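Local coordinates for beta-N-acetylhexosaminidase (Streptomyces plicatus, PDB 1JAK), which hydrolyses terminal N-acetylhexosamine residues from glycans and, as a family 20 glycoside hydrolase, probably works by substrate-assisted catalysis through the 2-acetamido group, at residues Val123-Leu126 with Arg127-Pro131; Tyr295-Val298 with Asp299-Gly303; Ala331-Lys334 with Arg335-Pro338; Asp401-Thr405 with Lys406-Leu410; Ala491-Pro494 with Tyr495-Ala499. All blocks are in the same frame, centred on the assembly; numbering follows the deposited sequence.

Contact 1 of 5, residues Val123-Leu126 with Arg127-Pro131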
loop_
_atom_site.group_PDB
_atom_site.type_symbol
_atom_site.label_atom_id
_atom_site.label_comp_id
_atom_site.label_asym_id
_atom_site.label_seq_id
_atom_site.Cartn_x
_atom_site.Cartn_y
_atom_site.Cartn_z
ATOM N N VAL A 123 -9.747 14.423 -3.848
ATOM C CA VAL A 123 -10.867 13.980 -3.025
ATOM C C VAL A 123 -10.361 13.499 -1.667
ATOM O O VAL A 123 -10.979 13.768 -0.641
ATOM C CB VAL A 123 -11.658 12.842 -3.725
ATOM C CG1 VAL A 123 -12.575 12.136 -2.728
ATOM C CG2 VAL A 123 -12.490 13.424 -4.864
ATOM N N GLN A 124 -9.228 12.800 -1.654
ATOM C CA GLN A 124 -8.676 12.310 -0.396
ATOM C C GLN A 124 -8.318 13.479 0.522
ATOM O O GLN A 124 -8.384 13.367 1.741
ATOM C CB GLN A 124 -7.438 11.445 -0.647
ATOM C CG GLN A 124 -7.695 10.217 -1.520
ATOM C CD GLN A 124 -8.892 9.399 -1.056
ATOM O OE1 GLN A 124 -9.152 9.277 0.141
ATOM N NE2 GLN A 124 -9.616 8.821 -2.007
ATOM N N THR A 125 -7.928 14.600 -0.070
ATOM C CA THR A 125 -7.601 15.778 0.716
ATOM C C THR A 125 -8.898 16.402 1.223
ATOM O O THR A 125 -9.004 16.786 2.390
ATOM C CB THR A 125 -6.828 16.801 -0.132
ATOM O OG1 THR A 125 -5.516 16.288 -0.389
ATOM C CG2 THR A 125 -6.723 18.143 0.591
ATOM N N LEU A 126 -9.890 16.483 0.342
ATOM C CA LEU A 126 -11.179 17.062 0.702
ATOM C C LEU A 126 -11.824 16.368 1.900
ATOM O O LEU A 126 -12.369 17.028 2.787
ATOM C CB LEU A 126 -12.133 17.013 -0.497
ATOM C CG LEU A 126 -13.556 17.534 -0.264
ATOM C CD1 LEU A 126 -13.514 18.999 0.179
ATOM C CD2 LEU A 126 -14.359 17.393 -1.551
ATOM N N ARG A 127 -11.758 15.039 1.943
ATOM C CA ARG A 127 -12.376 14.319 3.049
ATOM C C ARG A 127 -11.693 14.598 4.386
ATOM O O ARG A 127 -12.267 14.344 5.444
ATOM C CB ARG A 127 -12.422 12.810 2.760
ATOM C CG ARG A 127 -11.080 12.139 2.602
ATOM C CD ARG A 127 -11.220 10.755 1.959
ATOM N NE ARG A 127 -12.021 9.822 2.754
ATOM C CZ ARG A 127 -12.034 8.505 2.562
ATOM N NH1 ARG A 127 -11.291 7.967 1.602
ATOM N NH2 ARG A 127 -12.778 7.721 3.335
ATOM N N GLN A 128 -10.471 15.126 4.344
ATOM C CA GLN A 128 -9.763 15.461 5.573
ATOM C C GLN A 128 -10.045 16.911 5.980
ATOM O O GLN A 128 -9.910 17.272 7.148
ATOM C CB GLN A 128 -8.256 15.228 5.412
ATOM C CG GLN A 128 -7.874 13.752 5.515
ATOM C CD GLN A 128 -6.371 13.530 5.528
ATOM O OE1 GLN A 128 -5.632 14.261 6.186
ATOM N NE2 GLN A 128 -5.914 12.504 4.816
ATOM N N LEU A 129 -10.448 17.733 5.014
ATOM C CA LEU A 129 -10.777 19.129 5.299
ATOM C C LEU A 129 -12.160 19.175 5.948
ATOM O O LEU A 129 -12.445 20.042 6.773
ATOM C CB LEU A 129 -10.755 19.959 4.012
ATOM C CG LEU A 129 -9.370 20.083 3.363
ATOM C CD1 LEU A 129 -9.476 20.818 2.040
ATOM C CD2 LEU A 129 -8.425 20.815 4.314
ATOM N N LEU A 130 -13.017 18.231 5.571
ATOM C CA LEU A 130 -14.351 18.142 6.154
ATOM C C LEU A 130 -14.180 17.616 7.581
ATOM O O LEU A 130 -13.139 17.042 7.910
ATOM C CB LEU A 130 -15.223 17.191 5.328
ATOM C CG LEU A 130 -15.685 17.756 3.983
ATOM C CD1 LEU A 130 -16.263 16.648 3.114
ATOM C CD2 LEU A 130 -16.725 18.844 4.230
ATOM N N PRO A 131 -15.188 17.819 8.449
ATOM C CA PRO A 131 -15.149 17.371 9.848
ATOM C C PRO A 131 -15.257 15.858 10.037
ATOM O O PRO A 131 -15.734 15.147 9.156
ATOM C CB PRO A 131 -16.322 18.117 10.475
ATOM C CG PRO A 131 -17.314 18.142 9.349
ATOM C CD PRO A 131 -16.450 18.526 8.163
HETATM O O HOH W 1 -8.030 11.126 3.177
#
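The last two turns of helix 116-129 pass through V123-L126 and end at L129; R127 N bonds V123 O (3.0 Å) while L130 N bonds L126 O (3.1 Å). T125 O meets two amides: Q128 N, from above its carbonyl plane, and L129 N, weakly. Q124 and R127 lie side by side and point the same way. R127 NH1 donates to Q124 OE1 (2.9 Å, 160°) on a lone pair in the amide's carbonyl plane, and OE1 sits at the guanidinium edge. The amide and guanidinium planes are 57° apart. The R127 chain reaches this oxygen because CG lies between backbone N and carbonyl carbon (chi1 63°) and the chain bends at chi3. Y63 of helix 55-72 takes Q124 NE2. One water joins Q124 O to Q128 NE2, and Q128 OE1 accepts from I28 N. T125 OG1 bonds Y100 and K187. A 3-10-like i to i+3 step (Q128 N to T125 O) among i to i+4 bonds closes this helix, packed on strand 145-153 in domain 2.

Contact 2 of 5, residues Tyr295-Val298 with Asp299-Gly303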
loop_
_atom_site.group_PDB
_atom_site.type_symbol
_atom_site.label_atom_id
_atom_site.label_comp_id
_atom_site.label_asym_id
_atom_site.label_seq_id
_atom_site.Cartn_x
_atom_site.Cartn_y
_atom_site.Cartn_z
ATOM N N TYR A 295 11.771 -25.137 -12.850
ATOM C CA TYR A 295 11.626 -24.044 -13.798
ATOM C C TYR A 295 10.363 -24.139 -14.643
ATOM O O TYR A 295 9.857 -23.124 -15.123
ATOM C CB TYR A 295 12.899 -23.964 -14.638
ATOM C CG TYR A 295 14.095 -23.812 -13.727
ATOM C CD1 TYR A 295 14.391 -22.582 -13.138
ATOM C CD2 TYR A 295 14.841 -24.924 -13.332
ATOM C CE1 TYR A 295 15.388 -22.462 -12.172
ATOM C CE2 TYR A 295 15.839 -24.816 -12.366
ATOM C CZ TYR A 295 16.104 -23.585 -11.787
ATOM O OH TYR A 295 17.069 -23.478 -10.810
ATOM N N ASP A 296 9.841 -25.349 -14.820
ATOM C CA ASP A 296 8.596 -25.512 -15.563
ATOM C C ASP A 296 7.504 -24.938 -14.664
ATOM O O ASP A 296 6.612 -24.220 -15.116
ATOM C CB ASP A 296 8.303 -26.988 -15.840
ATOM C CG ASP A 296 9.254 -27.593 -16.853
ATOM O OD1 ASP A 296 9.632 -26.886 -17.811
ATOM O OD2 ASP A 296 9.610 -28.780 -16.700
ATOM N N PHE A 297 7.600 -25.268 -13.379
ATOM C CA PHE A 297 6.660 -24.805 -12.362
ATOM C C PHE A 297 6.653 -23.276 -12.292
ATOM O O PHE A 297 5.597 -22.643 -12.357
ATOM C CB PHE A 297 7.061 -25.384 -11.001
ATOM C CG PHE A 297 6.321 -24.783 -9.841
ATOM C CD1 PHE A 297 4.999 -25.125 -9.589
ATOM C CD2 PHE A 297 6.948 -23.863 -9.005
ATOM C CE1 PHE A 297 4.307 -24.557 -8.519
ATOM C CE2 PHE A 297 6.264 -23.289 -7.934
ATOM C CZ PHE A 297 4.941 -23.639 -7.694
ATOM N N VAL A 298 7.837 -22.685 -12.165
ATOM C CA VAL A 298 7.950 -21.235 -12.080
ATOM C C VAL A 298 7.404 -20.549 -13.328
ATOM O O VAL A 298 6.699 -19.545 -13.232
ATOM C CB VAL A 298 9.412 -20.798 -11.860
ATOM C CG1 VAL A 298 9.531 -19.283 -11.981
ATOM C CG2 VAL A 298 9.879 -21.248 -10.477
ATOM N N ASP A 299 7.720 -21.092 -14.500
ATOM C CA ASP A 299 7.237 -20.500 -15.739
ATOM C C ASP A 299 5.711 -20.556 -15.800
ATOM O O ASP A 299 5.067 -19.567 -16.161
ATOM C CB ASP A 299 7.850 -21.211 -16.947
ATOM C CG ASP A 299 7.533 -20.509 -18.257
ATOM O OD1 ASP A 299 6.390 -20.634 -18.732
ATOM O OD2 ASP A 299 8.422 -19.822 -18.801
ATOM N N ASP A 300 5.132 -21.699 -15.435
ATOM C CA ASP A 300 3.676 -21.846 -15.452
ATOM C C ASP A 300 3.002 -20.838 -14.522
ATOM O O ASP A 300 2.032 -20.178 -14.903
ATOM C CB ASP A 300 3.247 -23.258 -15.029
ATOM C CG ASP A 300 3.514 -24.307 -16.097
ATOM O OD1 ASP A 300 3.631 -23.948 -17.289
ATOM O OD2 ASP A 300 3.585 -25.500 -15.740
ATOM N N VAL A 301 3.515 -20.725 -13.301
ATOM C CA VAL A 301 2.940 -19.806 -12.324
ATOM C C VAL A 301 3.075 -18.338 -12.724
ATOM O O VAL A 301 2.097 -17.590 -12.682
ATOM C CB VAL A 301 3.572 -20.013 -10.931
ATOM C CG1 VAL A 301 3.107 -18.918 -9.975
ATOM C CG2 VAL A 301 3.173 -21.376 -10.388
ATOM N N ILE A 302 4.276 -17.924 -13.110
ATOM C CA ILE A 302 4.492 -16.537 -13.504
ATOM C C ILE A 302 3.665 -16.192 -14.741
ATOM O O ILE A 302 3.141 -15.080 -14.862
ATOM C CB ILE A 302 5.992 -16.269 -13.769
ATOM C CG1 ILE A 302 6.758 -16.331 -12.442
ATOM C CG2 ILE A 302 6.176 -14.919 -14.448
ATOM C CD1 ILE A 302 8.258 -16.097 -12.562
ATOM N N GLY A 303 3.536 -17.149 -15.654
ATOM C CA GLY A 303 2.755 -16.905 -16.855
ATOM C C GLY A 303 1.288 -16.674 -16.536
ATOM O O GLY A 303 0.665 -15.745 -17.063
#
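F297 offers one ring face to V301 CG2, one turn on in the helix. The methyl lies 4.1 Å from the ring centroid, 21° off the normal and shifted toward the rim, a CH-pi contact. V301 CG2 is anti to the carbonyl carbon, which turns it back along the helix to the ring. The two side chains run alongside each other. V298 and I302 do the same one position further on. There V298 CG1 meets I302 CD1 at 3.5 Å, tighter than usual for two carbons. Both pairs follow the i to i+4 spacing of helix 292-307, part of the catalytic alpha/beta barrel. Its backbone bonds of this spacing include V301 N to F297 O (3.0 Å, 167°) and I302 N to V298 O (2.9 Å). W208 meets the F297 ring edge-to-face, and its NE1 also bonds D300 OD2. D299 points its carboxylate to another helix end: OD1 accepts from Y343 OH, and OD2 forms a salt bridge with K342. V298 and I302 both pack on I339 of helix 326-342.

Contact 3 of 5, residues Ala331-Lys334 with Arg335-Pro338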
loop_
_atom_site.group_PDB
_atom_site.type_symbol
_atom_site.label_atom_id
_atom_site.label_comp_id
_atom_site.label_asym_id
_atom_site.label_seq_id
_atom_site.Cartn_x
_atom_site.Cartn_y
_atom_site.Cartn_z
ATOM N N ALA A 331 22.220 -18.652 -9.181
ATOM C CA ALA A 331 21.894 -19.394 -10.395
ATOM C C ALA A 331 20.388 -19.363 -10.643
ATOM O O ALA A 331 19.938 -19.152 -11.771
ATOM C CB ALA A 331 22.375 -20.841 -10.275
ATOM N N PHE A 332 19.614 -19.572 -9.581
ATOM C CA PHE A 332 18.157 -19.569 -9.676
ATOM C C PHE A 332 17.631 -18.235 -10.197
ATOM O O PHE A 332 16.820 -18.193 -11.126
ATOM C CB PHE A 332 17.537 -19.843 -8.301
ATOM C CG PHE A 332 16.032 -19.862 -8.305
ATOM C CD1 PHE A 332 15.336 -21.003 -8.693
ATOM C CD2 PHE A 332 15.312 -18.732 -7.929
ATOM C CE1 PHE A 332 13.937 -21.021 -8.705
ATOM C CE2 PHE A 332 13.913 -18.739 -7.939
ATOM C CZ PHE A 332 13.227 -19.885 -8.327
ATOM N N MET A 333 18.085 -17.145 -9.594
ATOM C CA MET A 333 17.632 -15.823 -10.009
ATOM C C MET A 333 18.062 -15.476 -11.428
ATOM O O MET A 333 17.349 -14.771 -12.139
ATOM C CB MET A 333 18.120 -14.762 -9.024
ATOM C CG MET A 333 17.411 -14.842 -7.678
ATOM S SD MET A 333 15.610 -14.756 -7.880
ATOM C CE MET A 333 15.104 -14.261 -6.210
ATOM N N LYS A 334 19.222 -15.973 -11.847
ATOM C CA LYS A 334 19.700 -15.709 -13.201
ATOM C C LYS A 334 18.745 -16.368 -14.198
ATOM O O LYS A 334 18.453 -15.820 -15.265
ATOM C CB LYS A 334 21.110 -16.283 -13.381
ATOM C CG LYS A 334 21.684 -16.125 -14.786
ATOM C CD LYS A 334 22.054 -14.682 -15.087
ATOM C CE LYS A 334 22.708 -14.553 -16.458
ATOM N NZ LYS A 334 23.232 -13.178 -16.696
ATOM N N ARG A 335 18.248 -17.542 -13.826
ATOM C CA ARG A 335 17.339 -18.309 -14.670
ATOM C C ARG A 335 15.889 -17.830 -14.661
ATOM O O ARG A 335 15.223 -17.845 -15.697
ATOM C CB ARG A 335 17.375 -19.781 -14.251
ATOM C CG ARG A 335 18.743 -20.432 -14.397
ATOM C CD ARG A 335 18.823 -21.739 -13.626
ATOM N NE ARG A 335 20.138 -22.363 -13.756
ATOM C CZ ARG A 335 20.568 -23.368 -13.001
ATOM N NH1 ARG A 335 19.788 -23.870 -12.053
ATOM N NH2 ARG A 335 21.781 -23.874 -13.194
ATOM N N VAL A 336 15.399 -17.396 -13.503
ATOM C CA VAL A 336 14.003 -16.975 -13.403
ATOM C C VAL A 336 13.659 -15.523 -13.730
ATOM O O VAL A 336 12.559 -15.249 -14.209
ATOM C CB VAL A 336 13.427 -17.303 -12.005
ATOM C CG1 VAL A 336 13.494 -18.801 -11.758
ATOM C CG2 VAL A 336 14.195 -16.550 -10.936
ATOM N N GLN A 337 14.569 -14.586 -13.482
ATOM C CA GLN A 337 14.254 -13.188 -13.776
ATOM C C GLN A 337 13.764 -12.981 -15.209
ATOM O O GLN A 337 12.782 -12.272 -15.434
ATOM C CB GLN A 337 15.457 -12.280 -13.514
ATOM C CG GLN A 337 15.816 -12.122 -12.047
ATOM C CD GLN A 337 16.908 -11.094 -11.830
ATOM O OE1 GLN A 337 16.651 -9.889 -11.826
ATOM N NE2 GLN A 337 18.140 -11.565 -11.664
ATOM N N PRO A 338 14.434 -13.601 -16.196
ATOM C CA PRO A 338 14.010 -13.438 -17.592
ATOM C C PRO A 338 12.571 -13.876 -17.863
ATOM O O PRO A 338 11.940 -13.395 -18.805
ATOM C CB PRO A 338 15.021 -14.289 -18.359
ATOM C CG PRO A 338 16.256 -14.176 -17.515
ATOM C CD PRO A 338 15.701 -14.354 -16.122
#
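M333 O is gripped twice by Q337. Q337 N bonds M333 O at 3.1 Å (164°), and Q337 NE2 adds a weak bond to the same M333 O at 3.3 Å. The Q337 amide has further partners: OE1 accepts from V359 N, and NE2 also donates to E357 O. F332 O likewise takes V336 N (2.9 Å) and, weakly, R335 N. Above this backbone V336 CG1 sits over one face of the F332 ring, 3.8 Å from its centroid and 18° off the normal. F332 CG is anti to the backbone N (chi1 -180°), which sends the ring along the helix side where V336 follows. V336 CG2 comes near M333 SD (3.8 Å), so the valine bridges the phenylalanine and the thioether. A leucine in place of F332 would probably leave V336 CG1 without its flat ring face and open a gap toward P254 and L287. A331 CB lies over the centre of the R335 guanidinium, 4.1 Å above its plane. R335 NH1 is hydrogen-bonded to Y295 OH. P338 has no N-H to give, and the helix kinks there; its CD rests 3.2 Å from K334 O. K334 NZ forms a salt bridge with E357. The segment belongs to helix 326-342 of the beta-alpha-beta unit between strands 313-315 and 346-350, with F332 and V336 packed against helix 292-307.

Contact 4 of 5, residues Asp401-Thr405 with Lys406-Leu410. With IFG ((2R,3R,4S,5R)-2-acetamido-3,4-dihydroxy-5-hydroxymethyl-piperidine), chain F.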
loop_
_atom_site.group_PDB
_atom_site.type_symbol
_atom_site.label_atom_id
_atom_site.label_comp_id
_atom_site.label_asym_id
_atom_site.label_seq_id
_atom_site.Cartn_x
_atom_site.Cartn_y
_atom_site.Cartn_z
ATOM N N ASP A 401 3.894 -4.664 11.086
ATOM C CA ASP A 401 3.668 -5.783 11.994
ATOM C C ASP A 401 4.595 -5.689 13.202
ATOM O O ASP A 401 4.462 -6.461 14.150
ATOM C CB ASP A 401 3.910 -7.116 11.275
ATOM C CG ASP A 401 5.348 -7.276 10.817
ATOM O OD1 ASP A 401 5.877 -6.342 10.183
ATOM O OD2 ASP A 401 5.950 -8.338 11.081
ATOM N N MET A 402 5.534 -4.747 13.178
ATOM C CA MET A 402 6.468 -4.617 14.293
ATOM C C MET A 402 5.836 -3.910 15.490
ATOM O O MET A 402 5.135 -2.910 15.340
ATOM C CB MET A 402 7.734 -3.873 13.851
ATOM C CG MET A 402 9.026 -4.433 14.455
ATOM S SD MET A 402 9.329 -6.167 14.011
ATOM C CE MET A 402 9.456 -6.043 12.218
ATOM N N LYS A 403 6.075 -4.451 16.680
ATOM C CA LYS A 403 5.531 -3.878 17.906
ATOM C C LYS A 403 5.977 -2.440 18.141
ATOM O O LYS A 403 7.093 -2.058 17.790
ATOM C CB LYS A 403 5.950 -4.721 19.114
ATOM C CG LYS A 403 5.337 -6.109 19.151
ATOM C CD LYS A 403 5.773 -6.852 20.407
ATOM C CE LYS A 403 5.170 -8.248 20.461
ATOM N NZ LYS A 403 5.585 -8.970 21.698
ATOM N N TYR A 404 5.094 -1.653 18.751
ATOM C CA TYR A 404 5.385 -0.258 19.071
ATOM C C TYR A 404 6.315 -0.224 20.279
ATOM O O TYR A 404 7.240 0.592 20.350
ATOM C CB TYR A 404 4.100 0.480 19.433
ATOM C CG TYR A 404 3.056 0.490 18.349
ATOM C CD1 TYR A 404 3.156 1.363 17.267
ATOM C CD2 TYR A 404 1.948 -0.353 18.420
ATOM C CE1 TYR A 404 2.172 1.402 16.284
ATOM C CE2 TYR A 404 0.960 -0.325 17.444
ATOM C CZ TYR A 404 1.075 0.558 16.382
ATOM O OH TYR A 404 0.082 0.620 15.434
ATOM N N THR A 405 6.034 -1.104 21.236
ATOM C CA THR A 405 6.814 -1.222 22.461
ATOM C C THR A 405 6.767 -2.675 22.906
ATOM O O THR A 405 6.062 -3.494 22.313
ATOM C CB THR A 405 6.233 -0.370 23.613
ATOM O OG1 THR A 405 4.997 -0.945 24.057
ATOM C CG2 THR A 405 5.991 1.061 23.156
ATOM N N LYS A 406 7.499 -2.990 23.968
ATOM C CA LYS A 406 7.530 -4.352 24.474
ATOM C C LYS A 406 6.165 -4.826 24.961
ATOM O O LYS A 406 5.951 -6.025 25.127
ATOM C CB LYS A 406 8.547 -4.472 25.614
ATOM C CG LYS A 406 8.183 -3.683 26.861
ATOM C CD LYS A 406 9.225 -3.890 27.952
ATOM C CE LYS A 406 8.809 -3.227 29.258
ATOM N NZ LYS A 406 8.641 -1.754 29.113
ATOM N N ASP A 407 5.238 -3.896 25.174
ATOM C CA ASP A 407 3.913 -4.264 25.661
ATOM C C ASP A 407 2.819 -4.391 24.601
ATOM O O ASP A 407 1.674 -4.710 24.925
ATOM C CB ASP A 407 3.472 -3.285 26.749
ATOM C CG ASP A 407 4.360 -3.347 27.981
ATOM O OD1 ASP A 407 4.614 -4.466 28.475
ATOM O OD2 ASP A 407 4.802 -2.281 28.456
ATOM N N THR A 408 3.163 -4.146 23.341
ATOM C CA THR A 408 2.185 -4.268 22.260
ATOM C C THR A 408 1.691 -5.720 22.248
ATOM O O THR A 408 2.492 -6.654 22.181
ATOM C CB THR A 408 2.830 -3.905 20.908
ATOM O OG1 THR A 408 3.311 -2.555 20.966
ATOM C CG2 THR A 408 1.820 -4.024 19.776
ATOM N N PRO A 409 0.362 -5.925 22.320
ATOM C CA PRO A 409 -0.289 -7.242 22.335
ATOM C C PRO A 409 -0.267 -8.072 21.051
ATOM O O PRO A 409 -0.605 -9.258 21.068
ATOM C CB PRO A 409 -1.708 -6.911 22.783
ATOM C CG PRO A 409 -1.940 -5.581 22.161
ATOM C CD PRO A 409 -0.642 -4.852 22.444
ATOM N N LEU A 410 0.122 -7.450 19.946
ATOM C CA LEU A 410 0.199 -8.130 18.657
ATOM C C LEU A 410 1.535 -7.765 18.020
ATOM O O LEU A 410 2.290 -6.969 18.570
ATOM C CB LEU A 410 -0.936 -7.656 17.744
ATOM C CG LEU A 410 -2.373 -7.929 18.196
ATOM C CD1 LEU A 410 -3.337 -7.109 17.355
ATOM C CD2 LEU A 410 -2.678 -9.412 18.064
HETATM N N1 IFG F . 10.659 -11.187 7.182
HETATM C C2 IFG F . 9.943 -11.936 6.117
HETATM C C3 IFG F . 8.365 -11.810 6.137
HETATM C C4 IFG F . 7.759 -11.800 7.556
HETATM C C5 IFG F . 8.480 -10.733 8.384
HETATM C C6 IFG F . 7.968 -10.552 9.809
HETATM C C7 IFG F . 10.504 -10.188 4.479
HETATM C C8 IFG F . 10.968 -9.654 3.148
HETATM C C9 IFG F . 9.992 -10.975 8.476
HETATM N N2 IFG F . 10.450 -11.517 4.792
HETATM O O7 IFG F . 10.176 -9.356 5.314
HETATM O O3 IFG F . 7.800 -12.876 5.387
HETATM O O4 IFG F . 7.973 -13.078 8.154
HETATM O O6 IFG F . 8.304 -9.267 10.321
HETATM O O HOH W 2 4.249 -7.871 23.936
HETATM O O HOH W 3 2.549 -9.589 21.715
#
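T408 OG1 accepts two backbone amides, Y404 N (3.0 Å, 132°) and T405 N (3.1 Å, 165°). The hydroxyl oxygen lies at the edge of the Y404 ring, near its plane. T405 returns the link: T408 N donates to T405 O (3.1 Å) from above the carbonyl plane, and T405 OG1 accepts from D407 N (3.2 Å). With an alanine in place of T408, the amides of Y404 and T405 would probably lose their shared acceptor. K403 runs past T408 in the opposite direction, its chain extended beyond CG, and NZ reaches two waters. One is bonded to K406 O and T408 O; the other, weakly held by NZ, also donates to T408 O. L410 O is buried without a partner in the model. Y404 OH bonds Y460 O. D401 OD2 accepts from O6 of the bound inhibitor (2.6 Å). T405 to T408 form a type I beta turn within the long loop between strand 389-392 and helix 420-424, whose D401 and M402 line the inhibitor pocket.

Contact 5 of 5, residues Ala491-Pro494 with Tyr495-Ala499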
loop_
_atom_site.group_PDB
_atom_site.type_symbol
_atom_site.label_atom_id
_atom_site.label_comp_id
_atom_site.label_asym_id
_atom_site.label_seq_id
_atom_site.Cartn_x
_atom_site.Cartn_y
_atom_site.Cartn_z
ATOM N N ALA A 491 -4.731 14.977 14.895
ATOM C CA ALA A 491 -6.027 15.426 14.402
ATOM C C ALA A 491 -6.870 14.318 13.780
ATOM O O ALA A 491 -8.082 14.474 13.625
ATOM C CB ALA A 491 -5.829 16.548 13.395
ATOM N N GLN A 492 -6.235 13.204 13.429
ATOM C CA GLN A 492 -6.957 12.094 12.810
ATOM C C GLN A 492 -7.809 11.295 13.795
ATOM O O GLN A 492 -8.757 10.628 13.391
ATOM C CB GLN A 492 -5.976 11.134 12.126
ATOM C CG GLN A 492 -5.003 11.782 11.147
ATOM C CD GLN A 492 -5.692 12.581 10.060
ATOM O OE1 GLN A 492 -6.626 12.104 9.414
ATOM N NE2 GLN A 492 -5.224 13.803 9.842
ATOM N N ALA A 493 -7.472 11.364 15.081
ATOM C CA ALA A 493 -8.189 10.611 16.112
ATOM C C ALA A 493 -9.716 10.599 15.996
ATOM O O ALA A 493 -10.328 9.532 15.924
ATOM C CB ALA A 493 -7.773 11.104 17.497
ATOM N N PRO A 494 -10.353 11.779 15.975
ATOM C CA PRO A 494 -11.817 11.793 15.868
ATOM C C PRO A 494 -12.355 11.174 14.580
ATOM O O PRO A 494 -13.459 10.630 14.565
ATOM C CB PRO A 494 -12.160 13.275 16.009
ATOM C CG PRO A 494 -10.948 13.959 15.461
ATOM C CD PRO A 494 -9.818 13.149 16.046
ATOM N N TYR A 495 -11.579 11.258 13.502
ATOM C CA TYR A 495 -11.996 10.675 12.232
ATOM C C TYR A 495 -11.968 9.151 12.330
ATOM O O TYR A 495 -12.906 8.472 11.914
ATOM C CB TYR A 495 -11.070 11.125 11.095
ATOM C CG TYR A 495 -11.163 12.599 10.764
ATOM C CD1 TYR A 495 -10.557 13.554 11.576
ATOM C CD2 TYR A 495 -11.873 13.036 9.645
ATOM C CE1 TYR A 495 -10.653 14.914 11.287
ATOM C CE2 TYR A 495 -11.977 14.393 9.343
ATOM C CZ TYR A 495 -11.365 15.325 10.171
ATOM O OH TYR A 495 -11.468 16.669 9.890
ATOM N N TRP A 496 -10.888 8.613 12.888
ATOM C CA TRP A 496 -10.771 7.170 13.018
ATOM C C TRP A 496 -11.824 6.610 13.967
ATOM O O TRP A 496 -12.397 5.551 13.712
ATOM C CB TRP A 496 -9.357 6.796 13.471
ATOM C CG TRP A 496 -8.325 7.159 12.440
ATOM C CD1 TRP A 496 -8.524 7.266 11.089
ATOM C CD2 TRP A 496 -6.932 7.407 12.660
ATOM N NE1 TRP A 496 -7.343 7.565 10.457
ATOM C CE2 TRP A 496 -6.348 7.656 11.396
ATOM C CE3 TRP A 496 -6.120 7.443 13.800
ATOM C CZ2 TRP A 496 -4.985 7.936 11.241
ATOM C CZ3 TRP A 496 -4.761 7.723 13.646
ATOM C CH2 TRP A 496 -4.211 7.965 12.373
ATOM N N GLU A 497 -12.088 7.330 15.052
ATOM C CA GLU A 497 -13.098 6.904 16.015
ATOM C C GLU A 497 -14.462 6.846 15.335
ATOM O O GLU A 497 -15.197 5.870 15.475
ATOM C CB GLU A 497 -13.142 7.881 17.195
ATOM C CG GLU A 497 -11.952 7.761 18.135
ATOM C CD GLU A 497 -11.897 8.883 19.153
ATOM O OE1 GLU A 497 -12.959 9.465 19.458
ATOM O OE2 GLU A 497 -10.791 9.173 19.656
ATOM N N ALA A 498 -14.792 7.896 14.590
ATOM C CA ALA A 498 -16.067 7.964 13.887
ATOM C C ALA A 498 -16.172 6.896 12.800
ATOM O O ALA A 498 -17.262 6.396 12.514
ATOM C CB ALA A 498 -16.251 9.352 13.280
ATOM N N ALA A 499 -15.035 6.542 12.204
ATOM C CA ALA A 499 -14.995 5.544 11.137
ATOM C C ALA A 499 -14.885 4.107 11.644
ATOM O O ALA A 499 -15.000 3.159 10.865
ATOM C CB ALA A 499 -13.831 5.845 10.194
#
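Q492 CB lies over one face of the W496 indole, 3.5 Å from the centroid of the six-membered ring and 13° off the normal. It is a CH-pi contact, shifted toward the rim, with CG of the same residue beside CZ2. The Q492 amide is turned 57° from the indole plane. Its chain bends at chi2, and NE2 donates to R488 O. The Y495 ring takes backbone oxygens at its edge instead: A491 O lies 3.3 Å from CD1 of Y495, and Q492 O is near the same plane. P494 CG meets Y495 CD1 at 3.9 Å. Q492 O also accepts W496 N (3.0 Å, 164°), nearly in line with its carbonyl bond, and, weakly, Y495 N. E497 N and A498 N make i to i+4 backbone bonds to A493 O and P494 O. The polar ends of the two aromatic residues bond elsewhere, W496 NE1 to Y186 and Y495 OH to L130 O. F503 and F463 both meet the W496 ring edge-to-face. Helix 493-499 follows helix 482-490 closely, with P494 and Y495 against P132 in the loop after helix 116-129.

The five contacts form two pairs and a loop near the inhibitor. Contacts 1 and 5 touch, their centres 12 Å apart: Y495 OH probably bonds L130 O at 2.6 Å, tying the end of helix 116-129 in domain 2 to the C-terminal helix 493-499. Contacts 2 and 3 also touch, again 12 Å between centres. Y295 OH and R335 NH1 are 3.0 Å apart, a probable hydrogen bond between two helices of the catalytic domain. The two pairs lie on opposite sides of the chain's centre. Contact 4 alone binds the inhibitor directly, and the M333 side chain of contact 3 comes within about 11 Å of it. The centres of contacts 4 and 5 are 22 Å apart.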